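Local coordinates for Peptide/nickel transport system substrate-binding protein (PDB 5KZT), which binds peptides and probably delivers them to a membrane transporter for uptake into the bacterial cell, at residues A[197-200]-A[205-208]; A[337-342]-A[472-477]; A[389-392]-A[397-400]; A[238-241]-A[247-250]; A[45-50]-A[212-217]. All coordinates share one frame; numbering follows the deposited sequence.

Contact 1: A[197-200]-A[205-208]; sequences KDWT and KWTY
Lys-197 and Thr-207 form an antiparallel hydrogen-bonded pair at the end of a beta hairpin's first strand, with Lys-197 N giving a nearly straight 2.9 Å bond to Thr-207 O and Thr-207 N returning a more bent one to Lys-197 O. Beyond this pair the chain leaves the strand at Asp-198, which has positive phi (69°) and directs its CB to strand 205-208; its side chain crosses that of Thr-207 obliquely. Thr-207 OG1 donates at 2.7 Å to Asp-198 OD2, which accepts on its anti lone pair. This polar side is the looser one: Asp-198 is exposed, and the side chain of Lys-197 starts beside Thr-207 on the same face but bends away from the strand. The tight side is built by two buried tryptophans. Trp-199 CB lies 3.9 Å from Trp-206 CB, and beyond the CB atoms the rings pair obliquely, their planes at 78°. Trp-206 CG sits between its own backbone N and carbonyl carbon (chi1 54°), which leads the ring away from segment 197-200. Trp-206 packs on Val-227 and Val-229 of strand 224-229, the other neighbour of strand 205-210 in the sheet, while Tyr-208 leans on helix 36-45.

Contact 2: A[337-342]-A[472-477]; sequences TKESGK and KRWDEM
A single side-chain hydrogen bond bridges two helices far apart in the sequence, from the indole of Trp-474 on helix 471-487 to the carboxylate of Glu-339 on the short helix 336-340; Thr-327 and Asp-329, from a loop, pack on the same indole. Trp-474 NE1 stands 2.7 Å from Glu-339 OE1, and the bond is almost straight, with an angle of 170° at the hydrogen. The acceptor lies in the indole plane, at the ring edge, and OE1 receives the N-H on its syn lone pair. Carboxylate and indole are turned 67° against each other. Glu-339 extends its chain beyond CG, and Trp-474 has CG anti to the backbone N (chi1 175°), carrying NE1 toward the other helix. The short helix ends just past the contact: Gly-341, with positive phi, breaks the helical path while its N still bonds to Thr-337 O. Further ties join the two helices, from Ser-340 OG to Glu-481 and from the Tyr-336 hydroxyl to Met-477 O. The second carboxylate oxygen of Glu-339 lies close to Asp-329, like charges that could raise the proton affinity of either group, whereas the indole N-H would help to stabilise a negative charge on Glu-339.

Contact 3: A[389-392]-A[397-400]; sequences QLQK and LTVK
Leu-390 and Gln-391, neighbours on helix 377-393, meet strand 397-404 in different ways, the leucine by apolar packing and the glutamine by a hydrogen bond. In the apolar part, Leu-390 CB lies against the Leu-397 CD2 methyl at 3.8 Å, and farther along the strand its CD1 methyl approaches Val-399 CG2 at 4.2 Å. Leu-397 and Val-399 both direct their side chains to the helix, as alternate residues of a strand do, whereas Thr-398 between them turns away. The polar part rests on the Gln-391 amide. Its chain runs extended beyond CG (chi2 -178°), passing Leu-397 O with CG at 3.5 Å, and places OE1 2.9 Å from Val-399 N. That bond is nearly straight at the hydrogen (173°), and the N-H arrives in the carbonyl plane, on a lone pair of OE1. Water supplies a third kind of link: one molecule donates to Gln-391 O at 2.9 Å and to Leu-397 O at 2.7 Å, joining two carbonyls that could not bond to each other. The contact belongs to a beta-alpha-beta unit, in which helix 377-393 connects strands 367-374 and 397-404, parallel neighbours in the sheet. Thr-398 and Lys-400 make the backbone bonds to strand 367-374, and Leu-390 also packs on Ile-297 of helix 291-299. The chemistry implies a division of labour: aliphatic groups of Leu-390, Leu-397 and Val-399 make the buried apolar part, the glutamine amide satisfies the Val-399 N-H on the strand edge facing away from strand 367-374, and the water answers both carbonyls.

Contact 4: A[238-241]-A[247-250]; sequences NLYN and RTVL
Where helix 233-241 gives way through a short loop to strand 247-250, Tyr-240 from the last turn of the helix rests on Thr-248 of the strand. The touching is done by one methyl group. Thr-248 CG2 lies 3.7 Å from Tyr-240 CB and 3.9 Å from both CG and CD2, so it nestles at the root of the ring and comes in obliquely. Thr-248 points its CB to the helix, and with OG1 anti to the backbone N (chi1 -171°) the methyl is left to face the tyrosine. Tyr-240 in turn has its ring anti to the backbone N (chi1 -177°), which sends it across toward the strand. The ring edge also runs past the backbone of Arg-247, whose N sits near the ring plane, 4.0 Å from Tyr-240 CD2. No hydrogen bond crosses between the two segments. Strand 247-250 is itself held in the large mixed sheet by antiparallel pairing with strand 491-503, through backbone bonds of Thr-248 to Leu-502 and of Leu-250 to Ala-500. The helix thus packs against a strand of this sheet, and the Tyr-240 ring touches Leu-502 as well. Lys-504 meets Tyr-240 twice, with a hydrogen bond to the carbonyl oxygen and a cation-pi interaction with the ring, while the tyrosine hydroxyl makes a weak hydrogen bond to Asp-263. The CB of Arg-247 points away from the helix; its guanidinium group bonds to Gln-503 and Tyr-519 and makes a cation-pi contact with Tyr-501.

Contact 5: A[45-50]-A[212-217]; sequences TNEGLY and DKYWDK
Both carboxylate oxygens of Glu-47 are taken up by aromatic donors of the 212-217 loop, one by Tyr-214 and the other by Trp-215. The Tyr-214 hydroxyl OH donates to Glu-47 OE1 at 2.6 Å, and Trp-215 NE1 donates to Glu-47 OE2 at 2.9 Å. The indole bond is straight (179°), with OE2 lying in the ring plane, and both oxygens accept on their syn lone pairs. Neither ring is coplanar with the carboxylate, which is turned steeply (66-70°) against both; with one bond on each oxygen, its rotation should be well fixed. Glu-47 reaches the pair fully stretched as far as the carboxylate, CG being anti to the backbone N. One O-H and one N-H donor at this buried acid would probably favour its charged form. The Tyr-214 hydroxyl also bonds to Lys-522, which forms a salt bridge with Asp-216. Lys-217 NZ fastens the loop on itself by a salt bridge to Asp-212 OD1 and a bond to Asp-212 O, each 2.9 Å long. Tyr-214 and Trp-215 are the first two residues of a type I turn that runs to Lys-217, and the turn packs on their rings: Asp-216 N lies 3.6 Å above the centre of the Tyr-214 ring, and Asp-216 CB sits over one face of the Trp-215 indole, toward its rim. Glu-47 thus ties the loop between helix 36-45 and strand 50-52 to the loop linking strands 205-210 and 224-229, neighbours in the mixed four-stranded sheet.

In the fold
From the N terminus the chain first enters contact 5 at 45-50, just after helix 36-45, and the long loop so begun closes at 212-217. Contact 1 falls within that loop, as a short hairpin closure whose Tyr-208 packs on Thr-45. Contact 4 then closes a short helix-to-strand loop of its own, its centre about 20 Å from that of contact 1. Contact 2 opens at 337-342 and closes at 472-477, and contact 3 lies within this second long loop; none of the five cross. Contacts 3 and 4 reach the same large mixed sheet about 34 Å apart between centres, whereas contact 1 belongs to the four-stranded sheet containing strand 16-21.

Contact 1: A[197-200]-A[205-208]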
# COMPACT_ATOMS: atom_id res chain seq x y z
N LYS A 197 -10.12 -19.70 -1.24
CA LYS A 197 -11.44 -20.33 -1.20
C LYS A 197 -12.33 -19.50 -0.30
O LYS A 197 -11.84 -18.71 0.51
CB LYS A 197 -11.37 -21.74 -0.59
CG LYS A 197 -10.54 -22.75 -1.35
CD LYS A 197 -11.19 -23.14 -2.67
CE LYS A 197 -10.44 -24.27 -3.38
NZ LYS A 197 -10.31 -24.00 -4.83
N ASP A 198 -13.64 -19.70 -0.45
CA ASP A 198 -14.68 -19.20 0.46
C ASP A 198 -14.87 -17.69 0.45
O ASP A 198 -15.53 -17.16 1.33
CB ASP A 198 -14.43 -19.68 1.90
CG ASP A 198 -14.23 -21.18 2.00
OD1 ASP A 198 -15.04 -21.91 1.44
OD2 ASP A 198 -13.27 -21.62 2.65
N TRP A 199 -14.30 -16.99 -0.53
CA TRP A 199 -14.47 -15.55 -0.61
C TRP A 199 -15.55 -15.31 -1.65
O TRP A 199 -15.37 -15.68 -2.83
CB TRP A 199 -13.16 -14.85 -1.00
CG TRP A 199 -13.27 -13.38 -1.07
CD1 TRP A 199 -13.72 -12.55 -0.09
CD2 TRP A 199 -12.96 -12.55 -2.18
NE1 TRP A 199 -13.70 -11.25 -0.52
CE2 TRP A 199 -13.22 -11.21 -1.79
CE3 TRP A 199 -12.44 -12.80 -3.46
CZ2 TRP A 199 -13.02 -10.12 -2.66
CZ3 TRP A 199 -12.25 -11.70 -4.34
CH2 TRP A 199 -12.53 -10.38 -3.91
N THR A 200 -16.66 -14.69 -1.23
CA THR A 200 -17.80 -14.35 -2.10
C THR A 200 -17.63 -13.04 -2.83
O THR A 200 -18.46 -12.71 -3.69
CB THR A 200 -19.17 -14.25 -1.34
OG1 THR A 200 -19.27 -13.01 -0.58
CG2 THR A 200 -19.35 -15.41 -0.43
N LYS A 205 -15.03 -13.51 5.71
CA LYS A 205 -14.15 -14.65 5.88
C LYS A 205 -13.59 -15.06 4.53
O LYS A 205 -14.21 -14.84 3.48
CB LYS A 205 -14.91 -15.81 6.53
CG LYS A 205 -15.34 -15.45 7.93
CD LYS A 205 -15.90 -16.59 8.76
CE LYS A 205 -16.58 -16.01 9.99
NZ LYS A 205 -16.23 -16.77 11.20
N TRP A 206 -12.39 -15.60 4.56
CA TRP A 206 -11.81 -16.24 3.40
C TRP A 206 -10.71 -17.17 3.88
O TRP A 206 -10.30 -17.11 5.05
CB TRP A 206 -11.27 -15.23 2.39
CG TRP A 206 -10.31 -14.22 2.93
CD1 TRP A 206 -8.96 -14.33 2.98
CD2 TRP A 206 -10.62 -12.91 3.46
NE1 TRP A 206 -8.41 -13.20 3.52
CE2 TRP A 206 -9.40 -12.31 3.81
CE3 TRP A 206 -11.81 -12.20 3.65
CZ2 TRP A 206 -9.33 -11.02 4.36
CZ3 TRP A 206 -11.74 -10.92 4.19
CH2 TRP A 206 -10.51 -10.35 4.55
N THR A 207 -10.25 -18.02 2.96
CA THR A 207 -9.39 -19.16 3.29
C THR A 207 -8.28 -19.33 2.26
O THR A 207 -8.52 -19.18 1.07
CB THR A 207 -10.22 -20.46 3.32
OG1 THR A 207 -11.41 -20.23 4.05
CG2 THR A 207 -9.46 -21.60 3.96
N TYR A 208 -7.08 -19.63 2.74
CA TYR A 208 -5.98 -20.02 1.88
C TYR A 208 -5.81 -21.50 2.07
O TYR A 208 -5.80 -21.97 3.21
CB TYR A 208 -4.69 -19.31 2.30
CG TYR A 208 -4.72 -17.80 2.19
CD1 TYR A 208 -4.61 -17.18 0.94
CD2 TYR A 208 -4.86 -16.99 3.31
CE1 TYR A 208 -4.63 -15.81 0.83
CE2 TYR A 208 -4.88 -15.60 3.19
CZ TYR A 208 -4.75 -15.03 1.94
OH TYR A 208 -4.77 -13.68 1.83

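Contact 2: A[337-342]-A[472-477]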
# COMPACT_ATOMS: atom_id res chain seq x y z
N THR A 337 15.23 11.31 5.73
CA THR A 337 14.52 12.22 6.66
C THR A 337 15.42 13.20 7.41
O THR A 337 15.00 14.32 7.68
CB THR A 337 13.66 11.46 7.70
OG1 THR A 337 14.47 10.57 8.46
CG2 THR A 337 12.59 10.71 7.04
N LYS A 338 16.64 12.78 7.75
CA LYS A 338 17.62 13.69 8.37
C LYS A 338 18.05 14.81 7.38
O LYS A 338 18.15 15.98 7.75
CB LYS A 338 18.83 12.88 8.89
CG LYS A 338 19.95 13.67 9.55
CD LYS A 338 21.21 12.82 9.74
CE LYS A 338 22.33 13.61 10.42
NZ LYS A 338 22.76 14.79 9.63
N GLU A 339 18.27 14.44 6.12
CA GLU A 339 18.62 15.42 5.07
C GLU A 339 17.46 16.35 4.73
O GLU A 339 17.67 17.52 4.46
CB GLU A 339 19.13 14.72 3.80
CG GLU A 339 20.36 13.86 4.06
CD GLU A 339 20.92 13.22 2.81
OE1 GLU A 339 20.17 12.98 1.85
OE2 GLU A 339 22.13 12.95 2.82
N SER A 340 16.24 15.82 4.72
CA SER A 340 15.05 16.63 4.44
C SER A 340 14.70 17.58 5.58
O SER A 340 14.15 18.66 5.34
CB SER A 340 13.85 15.73 4.17
OG SER A 340 12.81 16.45 3.55
N GLY A 341 14.98 17.16 6.81
CA GLY A 341 14.52 17.85 8.01
C GLY A 341 13.03 17.68 8.26
O GLY A 341 12.30 17.03 7.48
N LYS A 342 12.57 18.29 9.34
CA LYS A 342 11.16 18.24 9.69
C LYS A 342 10.37 19.27 8.87
O LYS A 342 10.90 20.31 8.53
CB LYS A 342 10.96 18.47 11.18
CG LYS A 342 11.52 17.36 12.04
CD LYS A 342 11.38 17.70 13.51
CE LYS A 342 11.79 16.56 14.44
NZ LYS A 342 13.15 16.03 14.15
N LYS A 472 22.58 13.06 -8.11
CA LYS A 472 21.69 14.18 -8.49
C LYS A 472 20.21 13.83 -8.33
O LYS A 472 19.44 14.66 -7.86
CB LYS A 472 21.97 14.67 -9.92
CG LYS A 472 23.24 15.50 -10.04
CD LYS A 472 23.16 16.51 -11.18
CE LYS A 472 24.45 17.31 -11.32
NZ LYS A 472 25.61 16.45 -11.69
N ARG A 473 19.82 12.62 -8.72
CA ARG A 473 18.43 12.16 -8.55
C ARG A 473 18.06 12.18 -7.07
O ARG A 473 17.03 12.73 -6.69
CB ARG A 473 18.24 10.75 -9.12
CG ARG A 473 16.87 10.14 -8.87
CD ARG A 473 16.61 8.91 -9.73
NE ARG A 473 15.38 8.23 -9.31
CZ ARG A 473 15.28 7.36 -8.29
NH1 ARG A 473 16.35 7.03 -7.55
NH2 ARG A 473 14.10 6.82 -8.00
N TRP A 474 18.93 11.60 -6.25
CA TRP A 474 18.69 11.56 -4.80
C TRP A 474 18.52 12.97 -4.24
O TRP A 474 17.52 13.27 -3.57
CB TRP A 474 19.82 10.82 -4.08
CG TRP A 474 19.66 10.88 -2.60
CD1 TRP A 474 20.18 11.82 -1.74
CD2 TRP A 474 18.91 9.98 -1.80
NE1 TRP A 474 19.79 11.55 -0.45
CE2 TRP A 474 19.01 10.42 -0.46
CE3 TRP A 474 18.17 8.83 -2.08
CZ2 TRP A 474 18.41 9.73 0.61
CZ3 TRP A 474 17.55 8.15 -1.02
CH2 TRP A 474 17.68 8.61 0.30
N ASP A 475 19.48 13.85 -4.52
CA ASP A 475 19.45 15.23 -3.99
C ASP A 475 18.15 15.96 -4.34
O ASP A 475 17.57 16.66 -3.51
CB ASP A 475 20.67 16.06 -4.43
CG ASP A 475 22.00 15.50 -3.92
OD1 ASP A 475 21.99 14.65 -3.01
OD2 ASP A 475 23.06 15.89 -4.45
N GLU A 476 17.69 15.76 -5.58
CA GLU A 476 16.45 16.37 -6.03
C GLU A 476 15.24 15.80 -5.31
O GLU A 476 14.37 16.56 -4.90
CB GLU A 476 16.31 16.22 -7.55
CG GLU A 476 17.37 17.01 -8.32
CD GLU A 476 17.17 18.52 -8.25
OE1 GLU A 476 16.26 19.03 -8.93
OE2 GLU A 476 17.95 19.20 -7.54
N MET A 477 15.21 14.48 -5.09
CA MET A 477 14.13 13.87 -4.30
C MET A 477 14.04 14.45 -2.89
O MET A 477 12.95 14.64 -2.37
CB MET A 477 14.27 12.33 -4.27
CG MET A 477 13.90 11.67 -5.59
SD MET A 477 13.72 9.88 -5.57
CE MET A 477 15.37 9.40 -5.05

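Contact 3: A[389-392]-A[397-400]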
# COMPACT_ATOMS: atom_id res chain seq x y z
N GLN A 389 -9.30 18.13 18.23
CA GLN A 389 -8.13 18.99 18.06
C GLN A 389 -8.43 20.20 17.19
O GLN A 389 -8.19 21.36 17.57
CB GLN A 389 -6.97 18.20 17.46
CG GLN A 389 -6.40 17.15 18.41
CD GLN A 389 -5.41 17.72 19.40
OE1 GLN A 389 -4.49 18.44 19.03
NE2 GLN A 389 -5.60 17.40 20.67
N LEU A 390 -9.01 19.94 16.03
CA LEU A 390 -9.29 20.99 15.08
C LEU A 390 -10.38 21.95 15.60
O LEU A 390 -10.22 23.17 15.50
CB LEU A 390 -9.67 20.39 13.73
CG LEU A 390 -8.60 19.53 13.07
CD1 LEU A 390 -9.17 18.89 11.81
CD2 LEU A 390 -7.32 20.29 12.79
N GLN A 391 -11.46 21.41 16.17
CA GLN A 391 -12.56 22.27 16.65
C GLN A 391 -12.14 23.17 17.82
O GLN A 391 -12.45 24.37 17.81
CB GLN A 391 -13.81 21.46 16.97
CG GLN A 391 -14.47 20.89 15.71
CD GLN A 391 -15.75 20.10 15.93
OE1 GLN A 391 -16.45 19.79 14.97
NE2 GLN A 391 -16.05 19.75 17.18
N LYS A 392 -11.41 22.62 18.79
CA LYS A 392 -10.98 23.44 19.93
C LYS A 392 -9.97 24.52 19.52
O LYS A 392 -9.97 25.59 20.09
CB LYS A 392 -10.43 22.58 21.07
CG LYS A 392 -8.98 22.16 20.92
CD LYS A 392 -8.48 21.40 22.14
CE LYS A 392 -7.03 20.97 21.94
NZ LYS A 392 -6.70 19.88 22.89
N LEU A 397 -14.71 26.39 13.08
CA LEU A 397 -14.56 25.17 12.28
C LEU A 397 -15.44 24.08 12.87
O LEU A 397 -15.37 23.79 14.06
CB LEU A 397 -13.09 24.73 12.25
CG LEU A 397 -12.78 23.46 11.44
CD1 LEU A 397 -13.04 23.66 9.96
CD2 LEU A 397 -11.35 23.03 11.66
N THR A 398 -16.32 23.53 12.03
CA THR A 398 -17.04 22.30 12.32
C THR A 398 -16.41 21.22 11.46
O THR A 398 -16.13 21.44 10.27
CB THR A 398 -18.53 22.41 11.94
OG1 THR A 398 -19.13 23.47 12.68
CG2 THR A 398 -19.27 21.13 12.26
N VAL A 399 -16.17 20.07 12.07
CA VAL A 399 -15.68 18.87 11.38
C VAL A 399 -16.72 17.75 11.54
O VAL A 399 -16.95 17.29 12.66
CB VAL A 399 -14.32 18.43 11.93
CG1 VAL A 399 -13.85 17.13 11.25
CG2 VAL A 399 -13.29 19.54 11.73
N LYS A 400 -17.38 17.37 10.44
CA LYS A 400 -18.32 16.23 10.43
C LYS A 400 -17.47 14.99 10.23
O LYS A 400 -16.50 15.02 9.47
CB LYS A 400 -19.33 16.25 9.27
CG LYS A 400 -20.08 17.54 9.00
CD LYS A 400 -21.45 17.62 9.67
CE LYS A 400 -21.35 18.24 11.06
NZ LYS A 400 -22.65 18.23 11.79
O HOH W 1 -14.90 25.05 16.37

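Contact 4: A[238-241]-A[247-250]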
# COMPACT_ATOMS: atom_id res chain seq x y z
N ASN A 238 -10.58 -11.68 22.79
CA ASN A 238 -11.38 -12.81 23.24
C ASN A 238 -11.18 -14.05 22.36
O ASN A 238 -11.13 -15.17 22.85
CB ASN A 238 -12.85 -12.43 23.31
CG ASN A 238 -13.73 -13.60 23.66
OD1 ASN A 238 -13.68 -14.09 24.78
ND2 ASN A 238 -14.50 -14.08 22.70
N LEU A 239 -11.09 -13.85 21.04
CA LEU A 239 -10.88 -14.95 20.11
C LEU A 239 -9.48 -15.57 20.32
O LEU A 239 -9.32 -16.80 20.30
CB LEU A 239 -11.06 -14.47 18.67
CG LEU A 239 -12.49 -14.11 18.24
CD1 LEU A 239 -12.46 -13.49 16.86
CD2 LEU A 239 -13.41 -15.33 18.25
N TYR A 240 -8.48 -14.72 20.55
CA TYR A 240 -7.12 -15.15 20.86
C TYR A 240 -7.07 -15.96 22.17
O TYR A 240 -6.42 -17.00 22.23
CB TYR A 240 -6.21 -13.94 20.94
CG TYR A 240 -4.74 -14.24 21.18
CD1 TYR A 240 -4.23 -14.35 22.47
CD2 TYR A 240 -3.86 -14.37 20.11
CE1 TYR A 240 -2.88 -14.61 22.69
CE2 TYR A 240 -2.51 -14.63 20.32
CZ TYR A 240 -2.03 -14.77 21.61
OH TYR A 240 -0.70 -14.99 21.79
N ASN A 241 -7.75 -15.48 23.21
CA ASN A 241 -7.75 -16.15 24.53
C ASN A 241 -8.58 -17.42 24.57
O ASN A 241 -8.40 -18.21 25.50
CB ASN A 241 -8.29 -15.21 25.60
CG ASN A 241 -7.37 -14.05 25.87
OD1 ASN A 241 -6.17 -14.16 25.72
ND2 ASN A 241 -7.94 -12.92 26.27
N ARG A 247 -3.18 -14.86 16.20
CA ARG A 247 -2.53 -13.57 16.14
C ARG A 247 -3.64 -12.52 16.08
O ARG A 247 -4.60 -12.68 15.32
CB ARG A 247 -1.63 -13.52 14.92
CG ARG A 247 -0.71 -12.33 14.81
CD ARG A 247 0.29 -12.58 13.72
NE ARG A 247 1.40 -11.63 13.69
CZ ARG A 247 1.54 -10.63 12.83
NH1 ARG A 247 0.60 -10.38 11.91
NH2 ARG A 247 2.62 -9.87 12.91
N THR A 248 -3.54 -11.47 16.90
CA THR A 248 -4.58 -10.45 16.94
C THR A 248 -4.01 -9.05 17.14
O THR A 248 -3.14 -8.83 17.97
CB THR A 248 -5.64 -10.80 18.01
OG1 THR A 248 -6.76 -9.92 17.90
CG2 THR A 248 -5.06 -10.73 19.41
N VAL A 249 -4.56 -8.09 16.42
CA VAL A 249 -4.10 -6.71 16.49
C VAL A 249 -4.60 -6.06 17.78
O VAL A 249 -5.76 -6.23 18.14
CB VAL A 249 -4.64 -5.86 15.32
CG1 VAL A 249 -4.12 -4.42 15.44
CG2 VAL A 249 -4.28 -6.45 13.99
N LEU A 250 -3.73 -5.28 18.44
CA LEU A 250 -4.07 -4.55 19.66
C LEU A 250 -3.93 -3.07 19.37
O LEU A 250 -2.92 -2.64 18.87
CB LEU A 250 -3.10 -4.88 20.80
CG LEU A 250 -2.95 -6.36 21.17
CD1 LEU A 250 -1.76 -6.53 22.10
CD2 LEU A 250 -4.23 -6.90 21.79

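Contact 5: A[45-50]-A[212-217]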
# COMPACT_ATOMS: atom_id res chain seq x y z
N THR A 45 -1.47 -16.18 -3.25
CA THR A 45 -2.18 -16.99 -4.24
C THR A 45 -1.57 -16.92 -5.63
O THR A 45 -1.88 -17.73 -6.50
CB THR A 45 -3.67 -16.59 -4.30
OG1 THR A 45 -3.80 -15.24 -4.73
CG2 THR A 45 -4.31 -16.67 -2.94
N ASN A 46 -0.69 -15.95 -5.84
CA ASN A 46 -0.08 -15.76 -7.14
C ASN A 46 1.37 -15.35 -6.97
O ASN A 46 1.80 -15.00 -5.87
CB ASN A 46 -0.86 -14.71 -7.90
CG ASN A 46 -2.25 -15.19 -8.26
OD1 ASN A 46 -3.20 -14.96 -7.51
ND2 ASN A 46 -2.36 -15.91 -9.36
N GLU A 47 2.11 -15.41 -8.06
CA GLU A 47 3.54 -15.22 -7.99
C GLU A 47 4.08 -14.69 -9.31
O GLU A 47 3.64 -15.10 -10.38
CB GLU A 47 4.21 -16.54 -7.61
CG GLU A 47 5.72 -16.49 -7.39
CD GLU A 47 6.28 -17.86 -7.05
OE1 GLU A 47 6.32 -18.21 -5.85
OE2 GLU A 47 6.66 -18.59 -7.99
N GLY A 48 5.04 -13.76 -9.22
CA GLY A 48 5.69 -13.18 -10.41
C GLY A 48 7.07 -13.76 -10.64
O GLY A 48 7.39 -14.88 -10.19
N LEU A 49 7.90 -12.98 -11.34
CA LEU A 49 9.26 -13.38 -11.70
C LEU A 49 10.17 -13.49 -10.48
O LEU A 49 11.03 -14.34 -10.45
CB LEU A 49 9.88 -12.43 -12.70
CG LEU A 49 9.18 -12.34 -14.05
CD1 LEU A 49 9.73 -11.16 -14.82
CD2 LEU A 49 9.32 -13.64 -14.84
N TYR A 50 9.94 -12.62 -9.49
CA TYR A 50 10.72 -12.57 -8.26
C TYR A 50 9.75 -12.55 -7.10
O TYR A 50 8.60 -12.23 -7.27
CB TYR A 50 11.59 -11.32 -8.22
CG TYR A 50 12.86 -11.39 -9.04
CD1 TYR A 50 12.83 -11.35 -10.43
CD2 TYR A 50 14.12 -11.49 -8.43
CE1 TYR A 50 13.99 -11.42 -11.19
CE2 TYR A 50 15.27 -11.57 -9.17
CZ TYR A 50 15.20 -11.52 -10.55
OH TYR A 50 16.37 -11.62 -11.25
N ASP A 212 -1.77 -27.57 -4.49
CA ASP A 212 -1.11 -28.81 -4.93
C ASP A 212 -0.48 -28.71 -6.33
O ASP A 212 0.31 -29.57 -6.70
CB ASP A 212 -2.09 -29.98 -4.87
CG ASP A 212 -1.40 -31.31 -4.59
OD1 ASP A 212 -0.61 -31.80 -5.43
OD2 ASP A 212 -1.67 -31.89 -3.51
N LYS A 213 -0.81 -27.67 -7.10
CA LYS A 213 -0.17 -27.43 -8.40
C LYS A 213 0.91 -26.34 -8.39
O LYS A 213 1.41 -25.95 -9.45
CB LYS A 213 -1.24 -27.09 -9.44
CG LYS A 213 -2.18 -28.24 -9.73
CD LYS A 213 -2.86 -28.01 -11.07
CE LYS A 213 -4.11 -28.86 -11.23
NZ LYS A 213 -5.18 -28.40 -10.30
N TYR A 214 1.27 -25.84 -7.20
CA TYR A 214 2.37 -24.89 -7.06
C TYR A 214 3.71 -25.61 -7.23
O TYR A 214 3.92 -26.67 -6.64
CB TYR A 214 2.30 -24.20 -5.70
CG TYR A 214 3.40 -23.21 -5.42
CD1 TYR A 214 3.70 -22.18 -6.31
CD2 TYR A 214 4.14 -23.29 -4.23
CE1 TYR A 214 4.71 -21.27 -6.04
CE2 TYR A 214 5.13 -22.39 -3.94
CZ TYR A 214 5.42 -21.38 -4.84
OH TYR A 214 6.43 -20.49 -4.54
N TRP A 215 4.60 -25.03 -8.05
CA TRP A 215 5.90 -25.66 -8.38
C TRP A 215 6.75 -25.91 -7.14
O TRP A 215 7.49 -26.87 -7.09
CB TRP A 215 6.70 -24.83 -9.43
CG TRP A 215 7.23 -23.51 -8.91
CD1 TRP A 215 6.59 -22.31 -8.95
CD2 TRP A 215 8.48 -23.29 -8.25
NE1 TRP A 215 7.36 -21.35 -8.34
CE2 TRP A 215 8.52 -21.92 -7.91
CE3 TRP A 215 9.55 -24.12 -7.90
CZ2 TRP A 215 9.62 -21.35 -7.23
CZ3 TRP A 215 10.65 -23.54 -7.23
CH2 TRP A 215 10.67 -22.17 -6.90
N ASP A 216 6.65 -25.04 -6.13
CA ASP A 216 7.46 -25.17 -4.91
C ASP A 216 6.64 -25.64 -3.69
O ASP A 216 6.93 -25.29 -2.54
CB ASP A 216 8.15 -23.83 -4.61
CG ASP A 216 9.51 -23.98 -3.98
OD1 ASP A 216 10.08 -25.09 -4.02
OD2 ASP A 216 10.01 -22.97 -3.44
N LYS A 217 5.63 -26.47 -3.94
CA LYS A 217 4.70 -26.89 -2.89
C LYS A 217 5.35 -27.69 -1.76
O LYS A 217 4.84 -27.68 -0.63
CB LYS A 217 3.55 -27.70 -3.49
CG LYS A 217 3.95 -29.10 -3.96
CD LYS A 217 2.89 -29.72 -4.84
CE LYS A 217 3.30 -31.12 -5.23
NZ LYS A 217 2.25 -31.70 -6.11